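Local coordinates for ABC-type phosphate transport system, periplasmic component (PDB 4ECF), which binds phosphate and probably serves as the solute-binding component of a PstSACB-type ABC transporter that imports phosphate across the cytoplasmic membrane, at residues I6-S11 against V53-S58; T12-L17 against L240-P245; G39-G44 against N57-A62; V78-I83 against W205-L210; I125-G130 against D154-V159. All blocks are in the same frame, centred on the assembly; numbering follows the deposited sequence.

Contact 1: I6-S11 against V53-S58; sequences ITAVGS and VQIGNS. With PO4 (phosphate ion), chain B.
Asn57 holds segment 6-11 at two points, Val9 in strand 4-10 and Ser11 just beyond it. Its N donates to Val9 O at 2.8 Å in a nearly straight bond, and its O accepts from Ser11 N, also at 2.8 Å. One step back, Val9 N donates to Ile55 O. Thr7 O takes two donors, Gln54 N and Ile55 N, at the start of the pairing. Thr7 N is met by a side chain instead: Gln54 OE1 accepts from it at 2.8 Å, in the carbonyl plane. A bend at chi2 (68°) turns the Gln54 amide back to this N-H, while its CG rests against Ile6 CB. A water links Asn57 ND2 to Ser11 O. Asn57 OD1 is buried without a polar partner and lies 3.8 Å from Ala8 CB. Ser11 OG lies 2.9 Å from phosphate O4; Asp59 OD1 is also a partner of this hydroxyl. On one face of the sheet Ala8 CB meets Ile55 CB at 3.7 Å. On the other, Val9 CG1 meets Val53 CG1 at the same distance. Strand 32-39 flanks 4-10 on its other side. Parallel strands that deliver their C-terminal ends to the ligand are characteristic of the periplasmic binding protein fold.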
# COMPACT_ATOMS: atom_id res chain seq x y z
N ILE A 6 -13.26 -6.13 18.30
CA ILE A 6 -13.19 -4.92 17.44
C ILE A 6 -13.01 -5.37 15.97
O ILE A 6 -12.59 -6.49 15.70
CB ILE A 6 -12.06 -3.94 17.82
CG1 ILE A 6 -10.67 -4.59 17.54
CG2 ILE A 6 -12.24 -3.39 19.25
CD1 ILE A 6 -9.46 -3.63 17.74
N THR A 7 -13.30 -4.45 15.05
CA THR A 7 -13.17 -4.67 13.62
C THR A 7 -12.42 -3.51 12.94
O THR A 7 -12.72 -2.32 13.18
CB THR A 7 -14.53 -4.88 12.99
OG1 THR A 7 -15.18 -6.03 13.58
CG2 THR A 7 -14.45 -5.10 11.48
N ALA A 8 -11.40 -3.88 12.16
CA ALA A 8 -10.59 -2.96 11.35
C ALA A 8 -10.77 -3.34 9.89
O ALA A 8 -10.69 -4.53 9.55
CB ALA A 8 -9.13 -3.10 11.74
N VAL A 9 -11.07 -2.37 9.04
CA VAL A 9 -11.26 -2.66 7.62
C VAL A 9 -10.53 -1.61 6.75
O VAL A 9 -10.24 -0.51 7.21
CB VAL A 9 -12.72 -2.68 7.19
CG1 VAL A 9 -13.58 -3.52 8.16
CG2 VAL A 9 -13.28 -1.29 7.01
N GLY A 10 -10.23 -1.99 5.51
CA GLY A 10 -9.74 -1.02 4.50
C GLY A 10 -8.52 -1.49 3.73
O GLY A 10 -8.57 -2.50 3.06
N SER A 11 -7.50 -0.64 3.74
CA SER A 11 -6.31 -0.88 2.95
C SER A 11 -5.86 -2.32 2.83
O SER A 11 -5.58 -2.98 3.85
CB SER A 11 -5.17 -0.07 3.52
OG SER A 11 -3.93 -0.53 2.98
N VAL A 53 -17.16 0.90 11.84
CA VAL A 53 -16.08 0.01 12.27
C VAL A 53 -15.30 0.73 13.37
O VAL A 53 -15.52 1.90 13.61
CB VAL A 53 -15.09 -0.29 11.11
CG1 VAL A 53 -15.76 -1.07 9.94
CG2 VAL A 53 -14.44 0.98 10.56
N GLN A 54 -14.38 0.01 14.01
CA GLN A 54 -13.56 0.63 15.06
C GLN A 54 -12.30 1.31 14.50
O GLN A 54 -11.77 2.23 15.09
CB GLN A 54 -13.21 -0.40 16.11
CG GLN A 54 -14.38 -0.74 17.05
CD GLN A 54 -15.49 -1.47 16.33
OE1 GLN A 54 -15.26 -2.49 15.70
NE2 GLN A 54 -16.71 -0.90 16.36
N ILE A 55 -11.70 0.70 13.47
CA ILE A 55 -10.44 1.18 12.84
C ILE A 55 -10.60 1.18 11.33
O ILE A 55 -11.04 0.20 10.76
CB ILE A 55 -9.24 0.29 13.22
CG1 ILE A 55 -9.02 0.32 14.72
CG2 ILE A 55 -7.98 0.74 12.46
CD1 ILE A 55 -7.89 -0.55 15.23
N GLY A 56 -10.24 2.31 10.70
CA GLY A 56 -10.13 2.42 9.26
C GLY A 56 -8.67 2.34 8.87
O GLY A 56 -7.84 3.16 9.30
N ASN A 57 -8.32 1.32 8.12
CA ASN A 57 -6.95 1.08 7.66
C ASN A 57 -6.74 1.84 6.37
O ASN A 57 -7.48 1.60 5.40
CB ASN A 57 -6.77 -0.42 7.41
CG ASN A 57 -6.92 -1.29 8.66
OD1 ASN A 57 -6.85 -0.82 9.81
ND2 ASN A 57 -7.12 -2.58 8.42
N SER A 58 -5.73 2.71 6.32
CA SER A 58 -5.55 3.60 5.19
C SER A 58 -4.07 3.79 4.83
O SER A 58 -3.23 3.97 5.72
CB SER A 58 -6.15 4.95 5.52
OG SER A 58 -5.97 5.93 4.49
P PO4 B . -5.20 -0.29 -0.99
O1 PO4 B . -4.55 -0.13 -2.36
O2 PO4 B . -5.92 0.92 -0.53
O3 PO4 B . -6.05 -1.52 -0.91
O4 PO4 B . -4.03 -0.58 0.08
O HOH W 1 -7.21 -3.90 5.98

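Contact 2: T12-L17 against L240-P245; sequences TALQPL and LGYLSP. With PO4 (phosphate ion), chain B.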
# COMPACT_ATOMS: atom_id res chain seq x y z
N THR A 12 -5.81 -2.84 1.60
CA THR A 12 -5.25 -4.17 1.37
C THR A 12 -3.71 -4.19 1.44
O THR A 12 -3.12 -5.23 1.78
CB THR A 12 -5.75 -4.80 0.04
OG1 THR A 12 -5.20 -4.11 -1.08
CG2 THR A 12 -7.28 -4.74 -0.00
N ALA A 13 -3.07 -3.05 1.24
CA ALA A 13 -1.63 -2.96 1.47
C ALA A 13 -1.24 -3.17 2.94
O ALA A 13 -0.20 -3.76 3.26
CB ALA A 13 -1.08 -1.62 0.99
N LEU A 14 -2.12 -2.71 3.85
CA LEU A 14 -1.86 -2.71 5.28
C LEU A 14 -2.46 -3.98 5.94
O LEU A 14 -2.05 -4.40 7.02
CB LEU A 14 -2.50 -1.46 5.87
CG LEU A 14 -2.25 -1.11 7.33
CD1 LEU A 14 -0.82 -1.34 7.82
CD2 LEU A 14 -2.76 0.31 7.60
N GLN A 15 -3.36 -4.62 5.23
CA GLN A 15 -4.09 -5.75 5.74
C GLN A 15 -3.17 -6.83 6.32
O GLN A 15 -3.45 -7.39 7.40
CB GLN A 15 -5.00 -6.32 4.66
CG GLN A 15 -5.97 -7.36 5.18
CD GLN A 15 -6.96 -7.82 4.13
OE1 GLN A 15 -7.09 -7.21 3.06
NE2 GLN A 15 -7.69 -8.90 4.44
N PRO A 16 -2.07 -7.18 5.63
CA PRO A 16 -1.25 -8.27 6.19
C PRO A 16 -0.67 -7.93 7.56
O PRO A 16 -0.57 -8.82 8.43
CB PRO A 16 -0.13 -8.45 5.13
CG PRO A 16 -0.72 -7.88 3.86
CD PRO A 16 -1.61 -6.76 4.29
N LEU A 17 -0.24 -6.70 7.74
CA LEU A 17 0.31 -6.29 9.05
C LEU A 17 -0.80 -6.29 10.15
O LEU A 17 -0.58 -6.74 11.30
CB LEU A 17 0.96 -4.91 8.97
CG LEU A 17 1.46 -4.31 10.28
CD1 LEU A 17 2.46 -5.26 10.96
CD2 LEU A 17 2.08 -2.92 10.02
N LEU A 240 7.34 -8.37 7.86
CA LEU A 240 6.33 -8.46 6.82
C LEU A 240 6.59 -7.52 5.64
O LEU A 240 5.74 -7.39 4.76
CB LEU A 240 4.94 -8.21 7.45
CG LEU A 240 4.44 -9.34 8.36
CD1 LEU A 240 3.23 -8.90 9.17
CD2 LEU A 240 4.10 -10.57 7.52
N GLY A 241 7.72 -6.83 5.62
CA GLY A 241 8.10 -6.04 4.48
C GLY A 241 7.91 -4.55 4.60
O GLY A 241 8.32 -3.82 3.70
N TYR A 242 7.36 -4.08 5.72
CA TYR A 242 7.15 -2.68 5.94
C TYR A 242 8.37 -2.07 6.60
O TYR A 242 9.26 -2.79 7.09
CB TYR A 242 5.95 -2.47 6.90
CG TYR A 242 4.66 -3.09 6.44
CD1 TYR A 242 4.35 -4.42 6.73
CD2 TYR A 242 3.72 -2.34 5.76
CE1 TYR A 242 3.17 -4.99 6.33
CE2 TYR A 242 2.53 -2.90 5.37
CZ TYR A 242 2.23 -4.22 5.66
OH TYR A 242 1.06 -4.81 5.30
N LEU A 243 8.39 -0.75 6.65
CA LEU A 243 9.38 0.01 7.41
C LEU A 243 8.72 0.56 8.66
O LEU A 243 7.59 1.06 8.63
CB LEU A 243 9.98 1.15 6.56
CG LEU A 243 10.88 0.74 5.41
CD1 LEU A 243 10.10 0.25 4.21
CD2 LEU A 243 11.73 1.89 4.96
N SER A 244 9.40 0.41 9.81
CA SER A 244 9.01 1.16 10.99
C SER A 244 9.31 2.63 10.69
O SER A 244 10.35 2.94 10.12
CB SER A 244 9.80 0.71 12.22
OG SER A 244 9.50 1.60 13.28
N PRO A 245 8.43 3.56 11.10
CA PRO A 245 8.72 4.97 10.77
C PRO A 245 10.06 5.52 11.26
O PRO A 245 10.64 6.36 10.59
CB PRO A 245 7.50 5.70 11.39
CG PRO A 245 6.41 4.68 11.31
CD PRO A 245 7.11 3.45 11.77
P PO4 B . -5.20 -0.29 -0.99
O1 PO4 B . -4.55 -0.13 -2.36
O2 PO4 B . -5.92 0.92 -0.53
O3 PO4 B . -6.05 -1.52 -0.91
O4 PO4 B . -4.03 -0.58 0.08
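Tyr242 points its ring at the turn that leads into helix 15-28, with the hydroxyl foremost. OH donates to Ala13 O at 2.6 Å. The bond lies in the carbonyl plane and uses a lone pair of that oxygen. The same OH accepts a weak bond from Leu17 N at 3.3 Å. Pro16 lies across the end of the tyrosine, with CD 3.5 Å from OH. Leu17 covers one face of the ring. Its CD2 stands 4.3 Å from the ring centroid and only 9° off the normal, a CH-pi contact. Its CB comes down on the same ring at CE1, 3.4 Å away. Leu17 CG is anti to the backbone N (chi1 175°), and this carries the branch out over the ring. Leu17 CD1 then reaches Leu240 CD1 at 4.1 Å, the two side chains crossing at a slant. Leu14 CD1 makes a looser contact with Tyr242 CE2. Gly241, between Leu240 and Tyr242, follows helix 230-239 in a Schellman motif. The turn also faces the phosphate: Thr12 N and OG1 both donate to O3, and Ala13 N donates to O4. Glu208 packs against Ala13, Leu14 and Tyr242 from the central sheet. The tyrosine hydroxyl therefore joins the carbonyl of Ala13 in the turn to the amide of Leu17 in the helix, the second bond being weak. This is consistent with Tyr242 steadying, from the second shell, the backbone whose N-H groups hold the anion.

Contact 3: G39-G44 against N57-A62; sequences GGTGTG and NSDLFA. With PO4 (phosphate ion), chain B.
Thr41 carries the tight part of this contact, with its two branches doing different work. OG1 accepts from Asp59 N at 3.1 Å, in an almost straight bond (173°). It also donates to phosphate O2 at 2.8 Å. CG2, anti to the backbone N, points to Ser58 and Leu60; it lies 3.2 Å from Ser58 OG, with Leu60 CG farther off at 4.1 Å. Ser58 OG itself donates to Leu60 O, on a lone pair, and so braces the turn that presents Asp59. Helix 41-50 begins here, with Gly40 as N-cap, and Thr41 N donates to phosphate O2. An anion received by amides at a helix N-terminus is a recurring feature of periplasmic binding proteins, and the helix dipole probably adds to the attraction. Asp59 OD2 lies just 2.5 Å from phosphate O4, a spacing so short that one of the two acid groups probably carries a proton. Asp59 OD1 is hydrogen-bonded to Ser11. Packing is looser along the helix. Gly44, having no side chain, lets the helix pass near the strand, its CA 4.1 Å from Asn57 O. Gly42 and Thr43, partly exposed, make no contact with 57-62.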
# COMPACT_ATOMS: atom_id res chain seq x y z
N GLY A 39 -11.03 -4.29 1.43
CA GLY A 39 -11.91 -3.28 0.85
C GLY A 39 -11.25 -2.09 0.20
O GLY A 39 -11.85 -1.40 -0.63
N GLY A 40 -10.02 -1.82 0.61
CA GLY A 40 -9.24 -0.72 0.10
C GLY A 40 -9.28 0.46 1.04
O GLY A 40 -10.20 0.61 1.84
N THR A 41 -8.34 1.37 0.82
CA THR A 41 -8.22 2.59 1.60
C THR A 41 -9.51 3.39 1.62
O THR A 41 -9.96 3.85 2.66
CB THR A 41 -7.05 3.46 1.09
OG1 THR A 41 -5.83 2.83 1.50
CG2 THR A 41 -7.12 4.88 1.65
N GLY A 42 -10.13 3.54 0.45
CA GLY A 42 -11.35 4.35 0.34
C GLY A 42 -12.51 3.87 1.19
O GLY A 42 -13.22 4.67 1.87
N THR A 43 -12.67 2.55 1.23
CA THR A 43 -13.65 1.89 2.08
C THR A 43 -13.27 2.05 3.57
O THR A 43 -14.12 2.33 4.42
CB THR A 43 -13.77 0.41 1.70
OG1 THR A 43 -14.34 0.29 0.38
CG2 THR A 43 -14.64 -0.34 2.65
N GLY A 44 -11.99 1.92 3.90
CA GLY A 44 -11.53 2.13 5.25
C GLY A 44 -11.91 3.51 5.77
O GLY A 44 -12.47 3.64 6.85
N ASN A 57 -8.32 1.32 8.12
CA ASN A 57 -6.95 1.08 7.66
C ASN A 57 -6.74 1.84 6.37
O ASN A 57 -7.48 1.60 5.40
CB ASN A 57 -6.77 -0.42 7.41
CG ASN A 57 -6.92 -1.29 8.66
OD1 ASN A 57 -6.85 -0.82 9.81
ND2 ASN A 57 -7.12 -2.58 8.42
N SER A 58 -5.73 2.71 6.32
CA SER A 58 -5.55 3.60 5.19
C SER A 58 -4.07 3.79 4.83
O SER A 58 -3.23 3.97 5.72
CB SER A 58 -6.15 4.95 5.52
OG SER A 58 -5.97 5.93 4.49
N ASP A 59 -3.78 3.83 3.54
CA ASP A 59 -2.46 4.24 3.02
C ASP A 59 -2.34 5.72 2.81
O ASP A 59 -1.26 6.20 2.42
CB ASP A 59 -2.14 3.56 1.65
CG ASP A 59 -2.50 2.12 1.62
OD1 ASP A 59 -2.21 1.39 2.57
OD2 ASP A 59 -3.04 1.68 0.57
N LEU A 60 -3.41 6.46 3.01
CA LEU A 60 -3.47 7.89 2.73
C LEU A 60 -3.85 8.69 3.99
O LEU A 60 -4.55 8.18 4.90
CB LEU A 60 -4.49 8.21 1.63
CG LEU A 60 -4.30 7.46 0.31
CD1 LEU A 60 -5.43 7.82 -0.67
CD2 LEU A 60 -2.89 7.72 -0.30
N PHE A 61 -3.46 9.95 4.04
CA PHE A 61 -4.06 10.87 5.03
C PHE A 61 -5.55 11.03 4.72
O PHE A 61 -5.94 11.06 3.52
CB PHE A 61 -3.33 12.21 5.04
CG PHE A 61 -1.97 12.14 5.68
CD1 PHE A 61 -0.86 11.70 4.96
CD2 PHE A 61 -1.79 12.50 6.99
CE1 PHE A 61 0.39 11.64 5.54
CE2 PHE A 61 -0.53 12.44 7.58
CZ PHE A 61 0.56 12.02 6.84
N ALA A 62 -6.38 11.16 5.77
CA ALA A 62 -7.83 11.18 5.59
C ALA A 62 -8.29 12.29 4.64
O ALA A 62 -9.17 12.06 3.76
CB ALA A 62 -8.54 11.29 6.92
P PO4 B . -5.20 -0.29 -0.99
O1 PO4 B . -4.55 -0.13 -2.36
O2 PO4 B . -5.92 0.92 -0.53
O3 PO4 B . -6.05 -1.52 -0.91
O4 PO4 B . -4.03 -0.58 0.08

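Contact 4: V78-I83 against W205-L210; sequences VAVVGI and WSYEHL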
# COMPACT_ATOMS: atom_id res chain seq x y z
N VAL A 78 1.65 3.89 11.72
CA VAL A 78 2.20 2.65 12.26
C VAL A 78 3.33 2.06 11.44
O VAL A 78 4.03 1.18 11.89
CB VAL A 78 1.07 1.61 12.45
CG1 VAL A 78 -0.02 2.16 13.38
CG2 VAL A 78 0.47 1.11 11.13
N ALA A 79 3.53 2.57 10.22
CA ALA A 79 4.49 1.94 9.31
C ALA A 79 4.59 2.81 8.06
O ALA A 79 3.77 3.72 7.86
CB ALA A 79 4.01 0.54 8.93
N VAL A 80 5.62 2.53 7.27
CA VAL A 80 5.72 3.00 5.88
C VAL A 80 5.66 1.74 5.02
O VAL A 80 6.23 0.68 5.37
CB VAL A 80 7.00 3.81 5.63
CG1 VAL A 80 7.30 3.93 4.13
CG2 VAL A 80 6.91 5.15 6.37
N VAL A 81 4.95 1.80 3.91
CA VAL A 81 4.88 0.71 2.91
C VAL A 81 5.43 1.21 1.57
O VAL A 81 5.07 2.29 1.10
CB VAL A 81 3.45 0.17 2.78
CG1 VAL A 81 2.51 1.21 2.14
CG2 VAL A 81 3.44 -1.18 2.08
N GLY A 82 6.32 0.42 0.97
CA GLY A 82 6.78 0.63 -0.38
C GLY A 82 5.81 0.03 -1.38
O GLY A 82 5.12 -0.97 -1.08
N ILE A 83 5.71 0.68 -2.52
CA ILE A 83 4.89 0.21 -3.66
C ILE A 83 5.80 0.04 -4.87
O ILE A 83 6.64 0.93 -5.18
CB ILE A 83 3.76 1.19 -3.95
CG1 ILE A 83 2.79 1.24 -2.77
CG2 ILE A 83 3.03 0.85 -5.30
CD1 ILE A 83 2.01 2.53 -2.72
N TRP A 205 6.04 5.22 -2.04
CA TRP A 205 5.85 4.70 -0.70
C TRP A 205 4.84 5.60 -0.05
O TRP A 205 4.62 6.76 -0.48
CB TRP A 205 7.13 4.62 0.12
CG TRP A 205 7.88 5.92 0.29
CD1 TRP A 205 8.97 6.36 -0.42
CD2 TRP A 205 7.65 6.89 1.33
NE1 TRP A 205 9.41 7.57 0.06
CE2 TRP A 205 8.65 7.95 1.12
CE3 TRP A 205 6.71 7.04 2.36
CZ2 TRP A 205 8.71 9.06 1.95
CZ3 TRP A 205 6.81 8.17 3.19
CH2 TRP A 205 7.79 9.16 2.97
N SER A 206 4.19 5.10 0.99
CA SER A 206 3.31 5.96 1.79
C SER A 206 3.36 5.57 3.26
O SER A 206 3.82 4.49 3.60
CB SER A 206 1.86 5.94 1.30
OG SER A 206 1.22 4.72 1.64
N TYR A 207 2.79 6.43 4.10
CA TYR A 207 2.59 6.11 5.50
C TYR A 207 1.34 5.24 5.61
O TYR A 207 0.41 5.38 4.82
CB TYR A 207 2.43 7.37 6.37
CG TYR A 207 3.66 8.27 6.36
CD1 TYR A 207 4.80 7.96 7.11
CD2 TYR A 207 3.66 9.44 5.60
CE1 TYR A 207 5.93 8.80 7.08
CE2 TYR A 207 4.79 10.27 5.56
CZ TYR A 207 5.91 9.94 6.34
OH TYR A 207 7.04 10.78 6.32
N GLU A 208 1.38 4.31 6.54
CA GLU A 208 0.24 3.44 6.90
C GLU A 208 -0.43 3.96 8.14
O GLU A 208 0.24 4.24 9.17
CB GLU A 208 0.72 2.02 7.15
CG GLU A 208 1.33 1.34 5.93
CD GLU A 208 0.32 0.95 4.87
OE1 GLU A 208 -0.45 1.85 4.41
OE2 GLU A 208 0.33 -0.24 4.51
N HIS A 209 -1.77 4.07 8.08
CA HIS A 209 -2.58 4.74 9.10
C HIS A 209 -3.64 3.82 9.67
O HIS A 209 -4.31 3.09 8.90
CB HIS A 209 -3.32 5.91 8.50
CG HIS A 209 -2.46 6.93 7.83
ND1 HIS A 209 -2.22 8.15 8.35
CD2 HIS A 209 -1.92 6.92 6.56
CE1 HIS A 209 -1.50 8.89 7.45
NE2 HIS A 209 -1.30 8.12 6.36
N LEU A 210 -3.82 3.86 10.99
CA LEU A 210 -4.97 3.20 11.66
C LEU A 210 -5.85 4.34 12.20
O LEU A 210 -5.53 4.90 13.23
CB LEU A 210 -4.52 2.28 12.78
CG LEU A 210 -3.59 1.11 12.39
CD1 LEU A 210 -3.26 0.26 13.59
CD2 LEU A 210 -4.20 0.27 11.29
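Val80 of strand 78-83 lies against both Trp205 and Tyr207, which stand on one face of the sheet. Trp205 CZ3 lies over one face of the Tyr207 ring, 3.7 Å above its plane and toward the rim. Tyr207 CZ in turn lies at the edge of the indole, in its plane. Val80 fills in obliquely: CG1 touches Trp205 CE3 and CG2 touches Tyr207 CD1, both at 3.6 Å. With CG1 anti to the backbone N (chi1 163°), each methyl of Val80 is given to a different ring. Ala79 O lies at the edge of the Tyr207 ring. Glu208 belongs to the other face. Its chain bends at chi2, and its carboxylate carbon CD rests against Val81 CG1 at 3.5 Å. The same valine methyl is near Ser206 OG, which is hydrogen-bonded to Asp59 O. At the end of the pairing Val78 CG1 touches Leu210 CD1, the two side chains crossing at about a right angle. The strands are antiparallel. Val81 and Ser206 form a hydrogen-bonded pair, with Val81 N to Ser206 O and Ser206 N to Val81 O both 2.9 Å. Glu208 N donates to Ala79 O at 2.8 Å, from above the carbonyl plane, and Val78 N to Glu208 O. Strand 205-213 also pairs with 55-58, so this contact extends the sheet of contact 1. Helix 218-228 covers Val78 and Leu210, helix 132-140 touches Ile83 and Ser206, and strand 250-252 packs on the aromatic pair.

Contact 5: I125-G130 against D154-V159; sequences INRAQG and DSSGMV. With PO4 (phosphate ion), chain B.
Arg127 brings its guanidinium to the phosphate across the start of helix 156-165, in the anion site of a periplasmic binding protein fold. NH2 donates to phosphate O3 at 2.8 Å, and O3 lies in the plane of the group at its edge. NH1 makes a weaker, bent bond (128°) to O1. A water, also at that edge, accepts from NH2 and donates to Asp154 O. One face of the guanidinium lies on the backbone that enters the helix. Ser156 N stands 3.4 Å above its plane and Ser155 CA 3.6 Å, both toward the rim. The arginine chain bends at chi2 and chi3 (-79° and -51°), and this folds the group back over the helix start. Val159, in the first turn of the helix, packs against the bend, its side chain crossing the arginine at about a right angle. Farther back, Ile125 CG2 meets Val159 CG2 more loosely. Ser155 is the N-cap: its OG accepts from Met158 N (present as selenomethionine). Ser156 OG is hydrogen-bonded to Thr12, another phosphate ligand, which joins the helix start to the facing side of the site. The closest touch between the two segments is Arg127 CD on Val159 CG2, at 3.4 Å.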
# COMPACT_ATOMS: atom_id res chain seq x y z
N ILE A 125 -3.06 -3.61 -15.82
CA ILE A 125 -3.97 -4.01 -14.75
C ILE A 125 -3.96 -2.91 -13.70
O ILE A 125 -2.91 -2.54 -13.20
CB ILE A 125 -3.53 -5.37 -14.14
CG1 ILE A 125 -3.37 -6.44 -15.23
CG2 ILE A 125 -4.51 -5.80 -13.05
CD1 ILE A 125 -4.66 -6.90 -15.85
N ASN A 126 -5.13 -2.37 -13.38
CA ASN A 126 -5.22 -1.29 -12.40
C ASN A 126 -6.01 -1.74 -11.19
O ASN A 126 -6.77 -2.72 -11.23
CB ASN A 126 -5.92 -0.06 -13.02
CG ASN A 126 -4.96 0.81 -13.78
OD1 ASN A 126 -5.17 1.08 -14.96
ND2 ASN A 126 -3.94 1.29 -13.11
N ARG A 127 -5.83 -1.02 -10.08
CA ARG A 127 -6.79 -1.10 -9.03
C ARG A 127 -7.91 -0.11 -9.28
O ARG A 127 -7.75 0.86 -10.05
CB ARG A 127 -6.12 -0.80 -7.68
CG ARG A 127 -5.08 -1.83 -7.24
CD ARG A 127 -5.68 -3.10 -6.63
NE ARG A 127 -6.62 -2.72 -5.57
CZ ARG A 127 -6.24 -2.34 -4.36
NH1 ARG A 127 -4.96 -2.35 -4.02
NH2 ARG A 127 -7.14 -1.93 -3.50
N ALA A 128 -9.02 -0.31 -8.59
CA ALA A 128 -10.13 0.62 -8.61
C ALA A 128 -9.82 1.93 -7.90
O ALA A 128 -9.01 1.99 -6.98
CB ALA A 128 -11.37 -0.02 -8.02
N GLN A 129 -10.49 3.00 -8.35
CA GLN A 129 -10.43 4.30 -7.71
C GLN A 129 -10.78 4.16 -6.23
O GLN A 129 -11.68 3.40 -5.88
CB GLN A 129 -11.41 5.29 -8.36
CG GLN A 129 -10.96 5.80 -9.71
CD GLN A 129 -9.72 6.67 -9.62
OE1 GLN A 129 -9.43 7.25 -8.57
NE2 GLN A 129 -8.98 6.76 -10.72
N GLY A 130 -10.06 4.89 -5.39
CA GLY A 130 -10.16 4.73 -3.93
C GLY A 130 -9.04 3.91 -3.32
O GLY A 130 -8.80 4.00 -2.11
N ASP A 154 -9.91 -5.74 -7.39
CA ASP A 154 -10.42 -5.10 -6.18
C ASP A 154 -9.44 -5.14 -5.03
O ASP A 154 -9.72 -4.55 -4.00
CB ASP A 154 -11.76 -5.73 -5.72
CG ASP A 154 -12.94 -5.36 -6.61
OD1 ASP A 154 -12.85 -4.40 -7.42
OD2 ASP A 154 -13.99 -6.03 -6.47
N SER A 155 -8.29 -5.82 -5.18
CA SER A 155 -7.34 -5.90 -4.06
C SER A 155 -5.91 -6.09 -4.56
O SER A 155 -5.70 -6.55 -5.67
CB SER A 155 -7.67 -7.11 -3.14
OG SER A 155 -7.49 -8.33 -3.82
N SER A 156 -4.97 -5.89 -3.64
CA SER A 156 -3.57 -6.20 -3.87
C SER A 156 -3.36 -7.66 -4.28
O SER A 156 -2.64 -7.97 -5.21
CB SER A 156 -2.76 -5.92 -2.58
OG SER A 156 -2.81 -4.57 -2.18
N GLY A 157 -4.00 -8.59 -3.56
CA GLY A 157 -3.85 -10.01 -3.84
C GLY A 157 -4.36 -10.42 -5.21
O GLY A 157 -3.70 -11.22 -5.88
N MSE A 158 -5.47 -9.84 -5.64
CA MSE A 158 -6.02 -10.14 -6.98
C MSE A 158 -5.16 -9.53 -8.10
O MSE A 158 -4.99 -10.16 -9.14
CB MSE A 158 -7.47 -9.73 -7.07
CG MSE A 158 -8.35 -10.56 -6.15
SE MSE A 158 -10.22 -10.00 -6.19
CE MSE A 158 -10.22 -8.40 -5.13
N VAL A 159 -4.61 -8.33 -7.91
CA VAL A 159 -3.67 -7.74 -8.86
C VAL A 159 -2.47 -8.70 -9.01
O VAL A 159 -2.08 -9.07 -10.11
CB VAL A 159 -3.20 -6.32 -8.40
CG1 VAL A 159 -1.84 -6.02 -9.01
CG2 VAL A 159 -4.24 -5.24 -8.79
P PO4 B . -5.20 -0.29 -0.99
O1 PO4 B . -4.55 -0.13 -2.36
O2 PO4 B . -5.92 0.92 -0.53
O3 PO4 B . -6.05 -1.52 -0.91
O4 PO4 B . -4.03 -0.58 0.08
O HOH W 2 -10.05 -1.37 -3.53

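Contacts 1, 3, 4 and 5 are buried and reach one mixed sheet; contact 5 includes the exposed Asp154. Contacts 1 and 3 share Asn57 and Ser58 of strand 55-58, which pairs onward with strand 205-213 of contact 4. Contact 2 is partly buried. Contacts 1 and 4 are strand pairings, parallel and antiparallel. Contacts 2, 3 and 5 join loops or a strand end to helix starts, and side chains do more of the work. Contacts 1, 2, 3 and 5 all reach the phosphate, with the Ser11 hydroxyl in 1, hydroxyls and amides in 2 and 3, and a guanidinium in 5. Contact 4 does not; it touches contact 2 where Leu243 O meets Val80 N.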